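Local structure of ABC transporter, substrate binding protein (Agrobacterium tumefaciens, 3C9H) at residues A114-W119 with W125-Y130; S189-Q192 with D197-S200; K211-S216 with G226-G231. The protein probably captures a solute in the periplasm and delivers it to an ABC importer, and binds a magnesium ion. All blocks are in the same frame, centred on the assembly; numbering follows the deposited sequence.

Interaction 1 (A114-W119 with W125-Y130); sequences AMSARW and WRNTAY
Tyr130 reaches from its strand to Ser116 and Trp119 in the loop 114-119. Its CG stands anti to the carbonyl carbon (chi1 -62°), and from CB the ring runs out toward the turn formed by Ser116 to Trp119. CD1 is the first atom to touch. Tyr130 CD1 lies 4.0 Å from Trp119 CD1. The two rings make an edge-to-face (T-shaped) pair, with the edge of Tyr130 turned to the five-membered ring of Trp119 and the planes 84° apart. Further out, Tyr130 CE1 and CZ lie 4.1 and 3.7 Å from Ser116 OG. At the tip, Tyr130 OH accepts a hydrogen bond of 2.8 Å from Ser116 OG. The phenol oxygen is also hydrogen-bonded to the carbonyl oxygen of Ser111, so Ser116 and Ser111 both hold the buried hydroxyl. Ser116 OG is further hydrogen-bonded to Leu113 N. The turn is a type I beta turn, closed by a hydrogen bond of 3.2 Å from Trp119 N to Ser116 O. On the other segment, a classic beta bulge at Thr128 and Ala129, opposite Trp125, precedes Tyr130. Trp119 NE1 donates to Ala131 O, which ties the indole to strand 129-131. That strand pairs antiparallel with strand 258-268, and Met285 of helix 274-285 touches both aromatic side chains.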
ATOM      1  N   ALA A 114     -22.111   2.825 -10.307  1.00 30.71           N
ATOM      2  CA  ALA A 114     -22.911   3.818  -9.576  1.00 30.60           C
ATOM      3  C   ALA A 114     -22.115   5.050  -9.171  1.00 30.50           C
ATOM      4  O   ALA A 114     -22.486   6.152  -9.498  1.00 30.67           O
ATOM      5  CB  ALA A 114     -23.500   3.147  -8.317  1.00 31.20           C
ATOM      6  N   MET A 115     -21.011   4.845  -8.457  1.00 29.95           N
ATOM      7  CA  MET A 115     -20.201   5.972  -7.992  1.00 29.73           C
ATOM      8  C   MET A 115     -19.135   6.466  -8.988  1.00 28.51           C
ATOM      9  O   MET A 115     -18.357   7.356  -8.644  1.00 28.82           O
ATOM     10  CB  MET A 115     -19.550   5.625  -6.644  1.00 30.63           C
ATOM     11  CG  MET A 115     -20.506   5.645  -5.440  1.00 33.57           C
ATOM     12  SD  MET A 115     -21.112   7.322  -5.074  1.00 36.40           S
ATOM     13  CE  MET A 115     -19.542   8.269  -4.919  1.00 34.53           C
ATOM     14  N   SER A 116     -19.093   5.921 -10.209  1.00 26.67           N
ATOM     15  CA  SER A 116     -18.003   6.247 -11.144  1.00 25.24           C
ATOM     16  C   SER A 116     -17.878   7.735 -11.477  1.00 24.59           C
ATOM     17  O   SER A 116     -16.815   8.329 -11.316  1.00 23.19           O
ATOM     18  CB  SER A 116     -18.116   5.436 -12.438  1.00 24.81           C
ATOM     19  OG  SER A 116     -17.928   4.061 -12.191  1.00 22.50           O
ATOM     20  N   ALA A 117     -18.970   8.338 -11.935  1.00 24.10           N
ATOM     21  CA  ALA A 117     -18.917   9.726 -12.391  1.00 24.08           C
ATOM     22  C   ALA A 117     -18.557  10.703 -11.251  1.00 23.76           C
ATOM     23  O   ALA A 117     -17.878  11.688 -11.482  1.00 24.18           O
ATOM     24  CB  ALA A 117     -20.234  10.115 -13.047  1.00 24.35           C
ATOM     25  N   ARG A 118     -18.994  10.408 -10.033  1.00 23.25           N
ATOM     26  CA  ARG A 118     -18.722  11.268  -8.875  1.00 23.82           C
ATOM     27  C   ARG A 118     -17.458  10.928  -8.082  1.00 23.73           C
ATOM     28  O   ARG A 118     -17.127  11.620  -7.114  1.00 24.25           O
ATOM     29  CB  ARG A 118     -19.927  11.245  -7.958  1.00 24.46           C
ATOM     30  CG  ARG A 118     -21.061  12.032  -8.588  1.00 25.96           C
ATOM     31  CD  ARG A 118     -22.070  12.374  -7.609  1.00 30.21           C
ATOM     32  NE  ARG A 118     -23.028  11.312  -7.514  1.00 34.17           N
ATOM     33  CZ  ARG A 118     -24.286  11.374  -7.965  1.00 35.50           C
ATOM     34  NH1 ARG A 118     -24.778  12.457  -8.548  1.00 35.80           N
ATOM     35  NH2 ARG A 118     -25.065  10.323  -7.819  1.00 33.91           N
ATOM     36  N   TRP A 119     -16.758   9.875  -8.497  1.00 22.37           N
ATOM     37  CA  TRP A 119     -15.510   9.476  -7.847  1.00 22.29           C
ATOM     38  C   TRP A 119     -14.493  10.577  -8.099  1.00 22.79           C
ATOM     39  O   TRP A 119     -14.455  11.119  -9.197  1.00 22.19           O
ATOM     40  CB  TRP A 119     -15.007   8.137  -8.395  1.00 20.73           C
ATOM     41  CG  TRP A 119     -14.113   7.447  -7.389  1.00 20.15           C
ATOM     42  CD1 TRP A 119     -12.789   7.244  -7.487  1.00 17.84           C
ATOM     43  CD2 TRP A 119     -14.517   6.933  -6.126  1.00 18.24           C
ATOM     44  NE1 TRP A 119     -12.314   6.617  -6.352  1.00 19.20           N
ATOM     45  CE2 TRP A 119     -13.366   6.400  -5.501  1.00 19.42           C
ATOM     46  CE3 TRP A 119     -15.736   6.848  -5.463  1.00 20.19           C
ATOM     47  CZ2 TRP A 119     -13.406   5.825  -4.247  1.00 17.71           C
ATOM     48  CZ3 TRP A 119     -15.773   6.262  -4.208  1.00 19.50           C
ATOM     49  CH2 TRP A 119     -14.628   5.754  -3.622  1.00 18.47           C
ATOM     50  N   TRP A 125      -8.906   6.384 -13.322  1.00 26.41           N
ATOM     51  CA  TRP A 125      -8.380   6.249 -14.685  1.00 26.08           C
ATOM     52  C   TRP A 125      -9.391   5.479 -15.554  1.00 25.54           C
ATOM     53  O   TRP A 125      -9.565   4.279 -15.392  1.00 22.17           O
ATOM     54  CB  TRP A 125      -7.025   5.525 -14.711  1.00 29.56           C
ATOM     55  CG  TRP A 125      -6.358   5.556 -16.078  1.00 30.23           C
ATOM     56  CD1 TRP A 125      -5.716   6.620 -16.648  1.00 34.00           C
ATOM     57  CD2 TRP A 125      -6.290   4.486 -17.053  1.00 33.60           C
ATOM     58  NE1 TRP A 125      -5.256   6.284 -17.900  1.00 33.42           N
ATOM     59  CE2 TRP A 125      -5.598   4.987 -18.173  1.00 33.60           C
ATOM     60  CE3 TRP A 125      -6.781   3.172 -17.098  1.00 34.49           C
ATOM     61  CZ2 TRP A 125      -5.351   4.204 -19.324  1.00 34.98           C
ATOM     62  CZ3 TRP A 125      -6.530   2.390 -18.243  1.00 32.93           C
ATOM     63  CH2 TRP A 125      -5.826   2.906 -19.330  1.00 33.46           C
ATOM     64  N   ARG A 126     -10.085   6.209 -16.425  1.00 24.24           N
ATOM     65  CA  ARG A 126     -10.970   5.636 -17.450  1.00 25.58           C
ATOM     66  C   ARG A 126     -12.026   4.671 -16.973  1.00 23.67           C
ATOM     67  O   ARG A 126     -12.350   3.720 -17.685  1.00 23.17           O
ATOM     68  CB  ARG A 126     -10.133   4.931 -18.506  1.00 25.39           C
ATOM     69  CG  ARG A 126      -9.156   5.848 -19.169  1.00 28.87           C
ATOM     70  CD  ARG A 126      -8.639   5.205 -20.408  1.00 31.84           C
ATOM     71  NE  ARG A 126      -7.778   6.113 -21.141  1.00 37.36           N
ATOM     72  CZ  ARG A 126      -6.878   5.736 -22.052  1.00 40.04           C
ATOM     73  NH1 ARG A 126      -6.677   4.447 -22.347  1.00 40.94           N
ATOM     74  NH2 ARG A 126      -6.149   6.666 -22.649  1.00 40.55           N
ATOM     75  N   ASN A 127     -12.592   4.941 -15.797  1.00 23.02           N
ATOM     76  CA  ASN A 127     -13.626   4.082 -15.189  1.00 22.50           C
ATOM     77  C   ASN A 127     -13.156   2.621 -15.057  1.00 21.62           C
ATOM     78  O   ASN A 127     -13.967   1.704 -14.920  1.00 20.82           O
ATOM     79  CB  ASN A 127     -14.929   4.171 -15.998  1.00 22.60           C
ATOM     80  CG  ASN A 127     -15.853   5.304 -15.545  1.00 23.58           C
ATOM     81  OD1 ASN A 127     -17.059   5.251 -15.804  1.00 27.51           O
ATOM     82  ND2 ASN A 127     -15.312   6.313 -14.890  1.00 19.64           N
ATOM     83  N   THR A 128     -11.839   2.449 -15.020  1.00 20.81           N
ATOM     84  CA  THR A 128     -11.197   1.140 -15.102  1.00 20.83           C
ATOM     85  C   THR A 128     -10.377   0.805 -13.849  1.00 20.28           C
ATOM     86  O   THR A 128     -10.600  -0.236 -13.234  1.00 21.53           O
ATOM     87  CB  THR A 128     -10.300   1.049 -16.370  1.00 19.87           C
ATOM     88  OG1 THR A 128     -11.120   1.232 -17.528  1.00 20.98           O
ATOM     89  CG2 THR A 128      -9.632  -0.343 -16.479  1.00 20.36           C
ATOM     90  N   ALA A 129      -9.417   1.678 -13.517  1.00 19.97           N
ATOM     91  CA  ALA A 129      -8.622   1.640 -12.290  1.00 19.51           C
ATOM     92  C   ALA A 129      -9.044   2.770 -11.346  1.00 19.55           C
ATOM     93  O   ALA A 129      -9.059   3.971 -11.729  1.00 20.32           O
ATOM     94  CB  ALA A 129      -7.148   1.797 -12.625  1.00 18.99           C
ATOM     95  N   TYR A 130      -9.410   2.394 -10.129  1.00 18.40           N
ATOM     96  CA  TYR A 130      -9.877   3.327  -9.123  1.00 18.56           C
ATOM     97  C   TYR A 130      -9.001   3.302  -7.883  1.00 18.47           C
ATOM     98  O   TYR A 130      -8.775   2.234  -7.291  1.00 17.77           O
ATOM     99  CB  TYR A 130     -11.296   2.958  -8.699  1.00 18.39           C
ATOM    100  CG  TYR A 130     -12.346   3.025  -9.791  1.00 18.16           C
ATOM    101  CD1 TYR A 130     -13.072   4.178  -9.982  1.00 19.30           C
ATOM    102  CD2 TYR A 130     -12.649   1.914 -10.598  1.00 17.64           C
ATOM    103  CE1 TYR A 130     -14.067   4.267 -10.969  1.00 18.88           C
ATOM    104  CE2 TYR A 130     -13.640   1.995 -11.591  1.00 18.05           C
ATOM    105  CZ  TYR A 130     -14.343   3.174 -11.761  1.00 18.28           C
ATOM    106  OH  TYR A 130     -15.324   3.286 -12.693  1.00 18.16           O
TER

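Interaction 2 (S189-Q192 with D197-S200); sequences SRDQ and DIWS
Ile198 and Trp199 of segment 197-200 meet Asp191 and Gln192 of helix 183-194. Ile198 sends two branches across. Its CG1 is anti to the backbone N (chi1 -171°), which puts Ile198 CG1 3.8 Å from Asp191 CB. The chain then turns at chi2, and Ile198 CD1 ends 3.9 Å from that same Asp191 CB. The two side chains cross at about a right angle. The other branch, CG2, sits between the backbone N and the carbonyl carbon, and Ile198 CG2 lies 4.0 Å from Gln192 CA. CG2 also rests over one face of the neighbouring Trp199 ring, toward its rim. This methyl thus touches both the backbone of helix 183-194 and the indole.

The contact joins two consecutive helices, 183-194 and 198-207, at the short connection between them. The nearest CA atoms, of Gln192 and Ile198, are 6.0 Å apart.

Gln192 is extended beyond CG, with CG anti to its backbone N (chi1 -160°). This carries the amide to the Trp199 edge. Gln192 NE2 comes into the ring plane 3.3 Å from Trp199 CZ2, and the amide and ring planes are 70° apart. NE2 therefore meets the rim of the indole and does not lie over its face. Helix 338-353 closes over this side: Leu344 touches both Gln192 and Trp199, and Arg347 makes a cation-pi contact with the indole. The carboxylate of Asp191 is buried and turned to other partners. Its OD2 is hydrogen-bonded to Tyr232 OH and its OD1 to Tyr257 OH, while its CB remains against Ile198.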
ATOM      1  N   SER A 189      10.425   5.529  -5.552  1.00 26.15           N
ATOM      2  CA  SER A 189      10.368   6.313  -6.791  1.00 26.51           C
ATOM      3  C   SER A 189       9.776   7.715  -6.521  1.00 27.13           C
ATOM      4  O   SER A 189      10.230   8.723  -7.111  1.00 26.82           O
ATOM      5  CB  SER A 189       9.633   5.542  -7.896  1.00 26.44           C
ATOM      6  OG  SER A 189       8.220   5.595  -7.741  1.00 28.98           O
ATOM      7  N   ARG A 190       8.831   7.793  -5.573  1.00 26.87           N
ATOM      8  CA  ARG A 190       8.278   9.073  -5.158  1.00 27.98           C
ATOM      9  C   ARG A 190       9.260   9.897  -4.305  1.00 28.35           C
ATOM     10  O   ARG A 190       9.339  11.109  -4.463  1.00 27.41           O
ATOM     11  CB  ARG A 190       6.956   8.885  -4.413  1.00 27.93           C
ATOM     12  CG  ARG A 190       5.890   8.098  -5.163  1.00 30.17           C
ATOM     13  CD  ARG A 190       5.631   8.637  -6.557  1.00 35.94           C
ATOM     14  NE  ARG A 190       4.836   9.863  -6.535  1.00 38.17           N
ATOM     15  CZ  ARG A 190       4.538  10.576  -7.623  1.00 42.01           C
ATOM     16  NH1 ARG A 190       4.983  10.196  -8.824  1.00 42.84           N
ATOM     17  NH2 ARG A 190       3.785  11.673  -7.518  1.00 41.05           N
ATOM     18  N   ASP A 191       9.969   9.242  -3.384  1.00 29.43           N
ATOM     19  CA  ASP A 191      11.034   9.898  -2.615  1.00 30.68           C
ATOM     20  C   ASP A 191      12.043  10.592  -3.559  1.00 31.97           C
ATOM     21  O   ASP A 191      12.416  11.736  -3.357  1.00 30.56           O
ATOM     22  CB  ASP A 191      11.790   8.875  -1.767  1.00 30.50           C
ATOM     23  CG  ASP A 191      11.070   8.492  -0.494  1.00 30.44           C
ATOM     24  OD1 ASP A 191      10.169   9.232  -0.039  1.00 30.70           O
ATOM     25  OD2 ASP A 191      11.442   7.448   0.085  1.00 30.62           O
ATOM     26  N   GLN A 192      12.488   9.868  -4.576  1.00 34.36           N
ATOM     27  CA  GLN A 192      13.388  10.423  -5.584  1.00 36.20           C
ATOM     28  C   GLN A 192      12.841  11.689  -6.263  1.00 37.59           C
ATOM     29  O   GLN A 192      13.617  12.592  -6.572  1.00 37.78           O
ATOM     30  CB  GLN A 192      13.712   9.376  -6.641  1.00 36.19           C
ATOM     31  CG  GLN A 192      14.993   9.723  -7.413  1.00 36.70           C
ATOM     32  CD  GLN A 192      15.272   8.770  -8.540  1.00 37.42           C
ATOM     33  OE1 GLN A 192      14.349   8.312  -9.207  1.00 41.07           O
ATOM     34  NE2 GLN A 192      16.554   8.455  -8.758  1.00 40.55           N
ATOM     35  N   ASP A 197      18.263  14.691  -2.626  1.00 46.97           N
ATOM     36  CA  ASP A 197      19.265  13.940  -1.868  1.00 45.41           C
ATOM     37  C   ASP A 197      18.674  12.769  -1.054  1.00 43.91           C
ATOM     38  O   ASP A 197      19.074  12.528   0.099  1.00 42.72           O
ATOM     39  CB  ASP A 197      20.038  14.898  -0.951  1.00 46.22           C
ATOM     40  CG  ASP A 197      21.371  14.332  -0.500  1.00 48.03           C
ATOM     41  OD1 ASP A 197      21.949  13.516  -1.248  1.00 52.74           O
ATOM     42  OD2 ASP A 197      21.844  14.695   0.602  1.00 52.86           O
ATOM     43  N   ILE A 198      17.741  12.023  -1.652  1.00 41.56           N
ATOM     44  CA  ILE A 198      17.283  10.778  -1.036  1.00 40.32           C
ATOM     45  C   ILE A 198      18.427   9.781  -0.929  1.00 39.16           C
ATOM     46  O   ILE A 198      18.429   8.914  -0.051  1.00 37.73           O
ATOM     47  CB  ILE A 198      16.088  10.114  -1.819  1.00 39.95           C
ATOM     48  CG1 ILE A 198      15.504   8.933  -1.028  1.00 38.54           C
ATOM     49  CG2 ILE A 198      16.520   9.632  -3.188  1.00 39.15           C
ATOM     50  CD1 ILE A 198      15.067   9.271   0.385  1.00 37.65           C
ATOM     51  N   TRP A 199      19.405   9.902  -1.824  1.00 38.57           N
ATOM     52  CA  TRP A 199      20.501   8.939  -1.866  1.00 38.63           C
ATOM     53  C   TRP A 199      21.407   9.025  -0.638  1.00 37.73           C
ATOM     54  O   TRP A 199      21.942   8.016  -0.195  1.00 37.39           O
ATOM     55  CB  TRP A 199      21.282   9.079  -3.184  1.00 39.02           C
ATOM     56  CG  TRP A 199      20.351   8.867  -4.323  1.00 39.34           C
ATOM     57  CD1 TRP A 199      19.822   9.812  -5.150  1.00 39.36           C
ATOM     58  CD2 TRP A 199      19.762   7.629  -4.694  1.00 39.47           C
ATOM     59  NE1 TRP A 199      18.963   9.225  -6.043  1.00 39.13           N
ATOM     60  CE2 TRP A 199      18.908   7.882  -5.783  1.00 39.15           C
ATOM     61  CE3 TRP A 199      19.879   6.320  -4.214  1.00 40.05           C
ATOM     62  CZ2 TRP A 199      18.173   6.878  -6.401  1.00 39.29           C
ATOM     63  CZ3 TRP A 199      19.161   5.327  -4.830  1.00 40.14           C
ATOM     64  CH2 TRP A 199      18.313   5.612  -5.915  1.00 40.02           C
ATOM     65  N   SER A 200      21.540  10.215  -0.067  1.00 37.22           N
ATOM     66  CA  SER A 200      22.230  10.342   1.222  1.00 36.50           C
ATOM     67  C   SER A 200      21.502   9.532   2.311  1.00 35.22           C
ATOM     68  O   SER A 200      22.150   8.889   3.153  1.00 34.04           O
ATOM     69  CB  SER A 200      22.385  11.811   1.632  1.00 37.03           C
ATOM     70  OG  SER A 200      21.119  12.427   1.829  1.00 38.43           O
TER

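Interaction 3 (K211-S216 with G226-G231); sequences KVYSTS and GRFVLG
A strand-helix-strand unit of the solute-binding protein holds this contact. Strand 211-213 leads into helix 216-224, and the chain returns through Phe228 to strand 230-235. Phe228 meets Tyr213 and Lys211 with the outer end of its ring. Tyr213 and Phe228 approach from opposite directions. The two rings touch along their rims and do not stack on a face, with centroids 5.9 Å apart and planes at 59°. The touching atoms are Tyr213 CE2 and Phe228 CE2 at 3.6 Å, and Tyr213 OH and Phe228 CZ at 3.4 Å. The phenol oxygen lies at the edge of the Phe228 ring, near its plane, so it faces the rim of the phenyl group.

Lys211 adds its aliphatic part from the same strand as Tyr213. Lys211 CD is 3.9 Å from Phe228 CZ, also at the ring edge, and Lys211 CB is 4.0 Å from that atom. The lysine chain crosses the phenyl group at about a right angle. It bends at chi2 (-149°) and again at chi4, and the end of the chain leads away from Phe228.

Both strands pair in parallel with strand 173-176, which lies between them. Phe228, just before strand 230-235, also touches Ala174 of that middle strand. Arg222 of helix 216-224 touches both aromatic side chains. Thr215 is the N-cap of this helix, its OG1 hydrogen-bonded to Ala218 N. Beside it, Ser216 N donates to a citric acid molecule that probably came from the crystallisation solution, and the magnesium ion is about 11 Å from the Tyr213 side chain.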
ATOM      1  N   LYS A 211      18.233  -3.641   7.307  1.00 26.04           N
ATOM      2  CA  LYS A 211      17.642  -4.895   6.883  1.00 26.15           C
ATOM      3  C   LYS A 211      16.395  -4.602   6.072  1.00 25.40           C
ATOM      4  O   LYS A 211      15.601  -3.737   6.443  1.00 24.83           O
ATOM      5  CB  LYS A 211      17.273  -5.729   8.090  1.00 27.13           C
ATOM      6  CG  LYS A 211      18.491  -5.960   9.025  1.00 28.21           C
ATOM      7  CD  LYS A 211      18.395  -7.284   9.726  1.00 29.85           C
ATOM      8  CE  LYS A 211      19.724  -7.625  10.413  1.00 33.54           C
ATOM      9  NZ  LYS A 211      20.883  -7.221   9.543  1.00 35.94           N
ATOM     10  N   VAL A 212      16.213  -5.327   4.978  1.00 24.36           N
ATOM     11  CA  VAL A 212      15.108  -5.032   4.050  1.00 23.71           C
ATOM     12  C   VAL A 212      14.133  -6.201   3.963  1.00 23.57           C
ATOM     13  O   VAL A 212      14.531  -7.384   3.942  1.00 23.63           O
ATOM     14  CB  VAL A 212      15.624  -4.603   2.667  1.00 23.22           C
ATOM     15  CG1 VAL A 212      16.461  -3.315   2.757  1.00 23.39           C
ATOM     16  CG2 VAL A 212      16.409  -5.693   2.033  1.00 24.53           C
ATOM     17  N   TYR A 213      12.842  -5.883   3.933  1.00 23.30           N
ATOM     18  CA  TYR A 213      11.797  -6.888   3.958  1.00 23.41           C
ATOM     19  C   TYR A 213      10.756  -6.569   2.874  1.00 23.13           C
ATOM     20  O   TYR A 213      10.625  -5.413   2.438  1.00 22.74           O
ATOM     21  CB  TYR A 213      11.088  -6.915   5.332  1.00 24.46           C
ATOM     22  CG  TYR A 213      11.990  -7.382   6.447  1.00 25.97           C
ATOM     23  CD1 TYR A 213      11.991  -8.730   6.842  1.00 26.61           C
ATOM     24  CD2 TYR A 213      12.883  -6.520   7.052  1.00 25.02           C
ATOM     25  CE1 TYR A 213      12.834  -9.181   7.839  1.00 27.40           C
ATOM     26  CE2 TYR A 213      13.761  -6.977   8.051  1.00 26.26           C
ATOM     27  CZ  TYR A 213      13.728  -8.304   8.426  1.00 26.08           C
ATOM     28  OH  TYR A 213      14.564  -8.780   9.409  1.00 29.02           O
ATOM     29  N   SER A 214       9.990  -7.584   2.515  1.00 21.82           N
ATOM     30  CA  SER A 214       8.958  -7.461   1.509  1.00 22.41           C
ATOM     31  C   SER A 214       7.638  -6.928   2.079  1.00 22.00           C
ATOM     32  O   SER A 214       6.775  -6.528   1.320  1.00 20.54           O
ATOM     33  CB  SER A 214       8.749  -8.809   0.815  1.00 22.91           C
ATOM     34  OG  SER A 214       8.140  -9.773   1.691  1.00 25.98           O
ATOM     35  N   THR A 215       7.469  -6.920   3.415  1.00 21.71           N
ATOM     36  CA  THR A 215       6.200  -6.517   3.999  1.00 21.44           C
ATOM     37  C   THR A 215       6.364  -5.543   5.180  1.00 21.60           C
ATOM     38  O   THR A 215       7.342  -5.597   5.914  1.00 22.09           O
ATOM     39  CB  THR A 215       5.412  -7.761   4.421  1.00 20.93           C
ATOM     40  OG1 THR A 215       6.067  -8.389   5.536  1.00 20.74           O
ATOM     41  CG2 THR A 215       5.270  -8.778   3.202  1.00 21.05           C
ATOM     42  N   SER A 216       5.388  -4.651   5.353  1.00 22.15           N
ATOM     43  CA  SER A 216       5.351  -3.780   6.516  1.00 20.96           C
ATOM     44  C   SER A 216       5.181  -4.612   7.755  1.00 21.31           C
ATOM     45  O   SER A 216       5.814  -4.326   8.774  1.00 20.48           O
ATOM     46  CB  SER A 216       4.218  -2.749   6.434  1.00 20.53           C
ATOM     47  OG  SER A 216       4.592  -1.615   5.678  1.00 20.33           O
ATOM     48  N   GLY A 226      11.336  -4.594  19.767  1.00 31.73           N
ATOM     49  CA  GLY A 226      12.621  -3.966  19.991  1.00 30.84           C
ATOM     50  C   GLY A 226      13.797  -4.579  19.291  1.00 30.51           C
ATOM     51  O   GLY A 226      14.891  -4.088  19.474  1.00 29.66           O
ATOM     52  N   ARG A 227      13.602  -5.619  18.467  1.00 29.47           N
ATOM     53  CA  ARG A 227      14.709  -6.107  17.625  1.00 29.63           C
ATOM     54  C   ARG A 227      15.253  -4.985  16.738  1.00 29.13           C
ATOM     55  O   ARG A 227      16.470  -4.884  16.520  1.00 29.49           O
ATOM     56  CB  ARG A 227      14.284  -7.295  16.756  1.00 29.72           C
ATOM     57  CG  ARG A 227      14.240  -8.634  17.505  1.00 31.20           C
ATOM     58  CD  ARG A 227      13.671  -9.746  16.637  1.00 30.84           C
ATOM     59  NE  ARG A 227      12.215  -9.683  16.617  1.00 32.61           N
ATOM     60  CZ  ARG A 227      11.425 -10.494  15.918  1.00 34.15           C
ATOM     61  NH1 ARG A 227      11.935 -11.427  15.136  1.00 35.24           N
ATOM     62  NH2 ARG A 227      10.107 -10.359  16.000  1.00 34.42           N
ATOM     63  N   PHE A 228      14.328  -4.141  16.257  1.00 28.07           N
ATOM     64  CA  PHE A 228      14.634  -2.957  15.478  1.00 27.13           C
ATOM     65  C   PHE A 228      14.184  -1.739  16.237  1.00 26.19           C
ATOM     66  O   PHE A 228      13.172  -1.774  16.908  1.00 26.44           O
ATOM     67  CB  PHE A 228      13.860  -2.980  14.151  1.00 26.92           C
ATOM     68  CG  PHE A 228      14.290  -4.074  13.194  1.00 26.88           C
ATOM     69  CD1 PHE A 228      15.547  -4.645  13.248  1.00 27.17           C
ATOM     70  CD2 PHE A 228      13.429  -4.471  12.176  1.00 28.82           C
ATOM     71  CE1 PHE A 228      15.925  -5.634  12.343  1.00 27.83           C
ATOM     72  CE2 PHE A 228      13.802  -5.461  11.269  1.00 27.65           C
ATOM     73  CZ  PHE A 228      15.053  -6.038  11.360  1.00 27.42           C
ATOM     74  N   VAL A 229      14.919  -0.645  16.104  1.00 25.89           N
ATOM     75  CA  VAL A 229      14.545   0.601  16.781  1.00 25.02           C
ATOM     76  C   VAL A 229      13.763   1.561  15.865  1.00 24.44           C
ATOM     77  O   VAL A 229      13.002   2.390  16.342  1.00 24.27           O
ATOM     78  CB  VAL A 229      15.786   1.289  17.338  1.00 25.59           C
ATOM     79  CG1 VAL A 229      16.488   0.341  18.335  1.00 24.78           C
ATOM     80  CG2 VAL A 229      16.730   1.754  16.215  1.00 23.18           C
ATOM     81  N   LEU A 230      13.964   1.443  14.553  1.00 23.59           N
ATOM     82  CA  LEU A 230      13.342   2.332  13.566  1.00 23.14           C
ATOM     83  C   LEU A 230      12.970   1.573  12.292  1.00 22.47           C
ATOM     84  O   LEU A 230      13.723   0.706  11.828  1.00 21.63           O
ATOM     85  CB  LEU A 230      14.306   3.462  13.160  1.00 23.20           C
ATOM     86  CG  LEU A 230      14.489   4.662  14.090  1.00 24.28           C
ATOM     87  CD1 LEU A 230      15.750   5.431  13.680  1.00 24.08           C
ATOM     88  CD2 LEU A 230      13.259   5.567  14.087  1.00 22.84           C
ATOM     89  N   GLY A 231      11.826   1.927  11.714  1.00 22.35           N
ATOM     90  CA  GLY A 231      11.487   1.541  10.345  1.00 22.21           C
ATOM     91  C   GLY A 231      11.175   2.754   9.478  1.00 22.18           C
ATOM     92  O   GLY A 231      10.627   3.763   9.956  1.00 20.60           O
TER

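How the interactions relate
The three contacts come in series along the chain, and all belong to the solute-binding protein fold. Interaction 1 is remote from the others. Its centre is about 32 Å from that of interaction 2 and about 36 Å from that of interaction 3, which lies on the opposite side of the chain's centre. Interactions 2 and 3 are closer, with centres about 19 Å apart and nearest atoms about 11 Å apart. Helix 198-207 of interaction 2 is followed in the chain, after a short connection, by strand 211-213 of interaction 3. Strand 230-235 also links them: it begins in interaction 3, and its Tyr232 reaches interaction 2. The spread is consistent with the two-lobed build of periplasmic binding proteins.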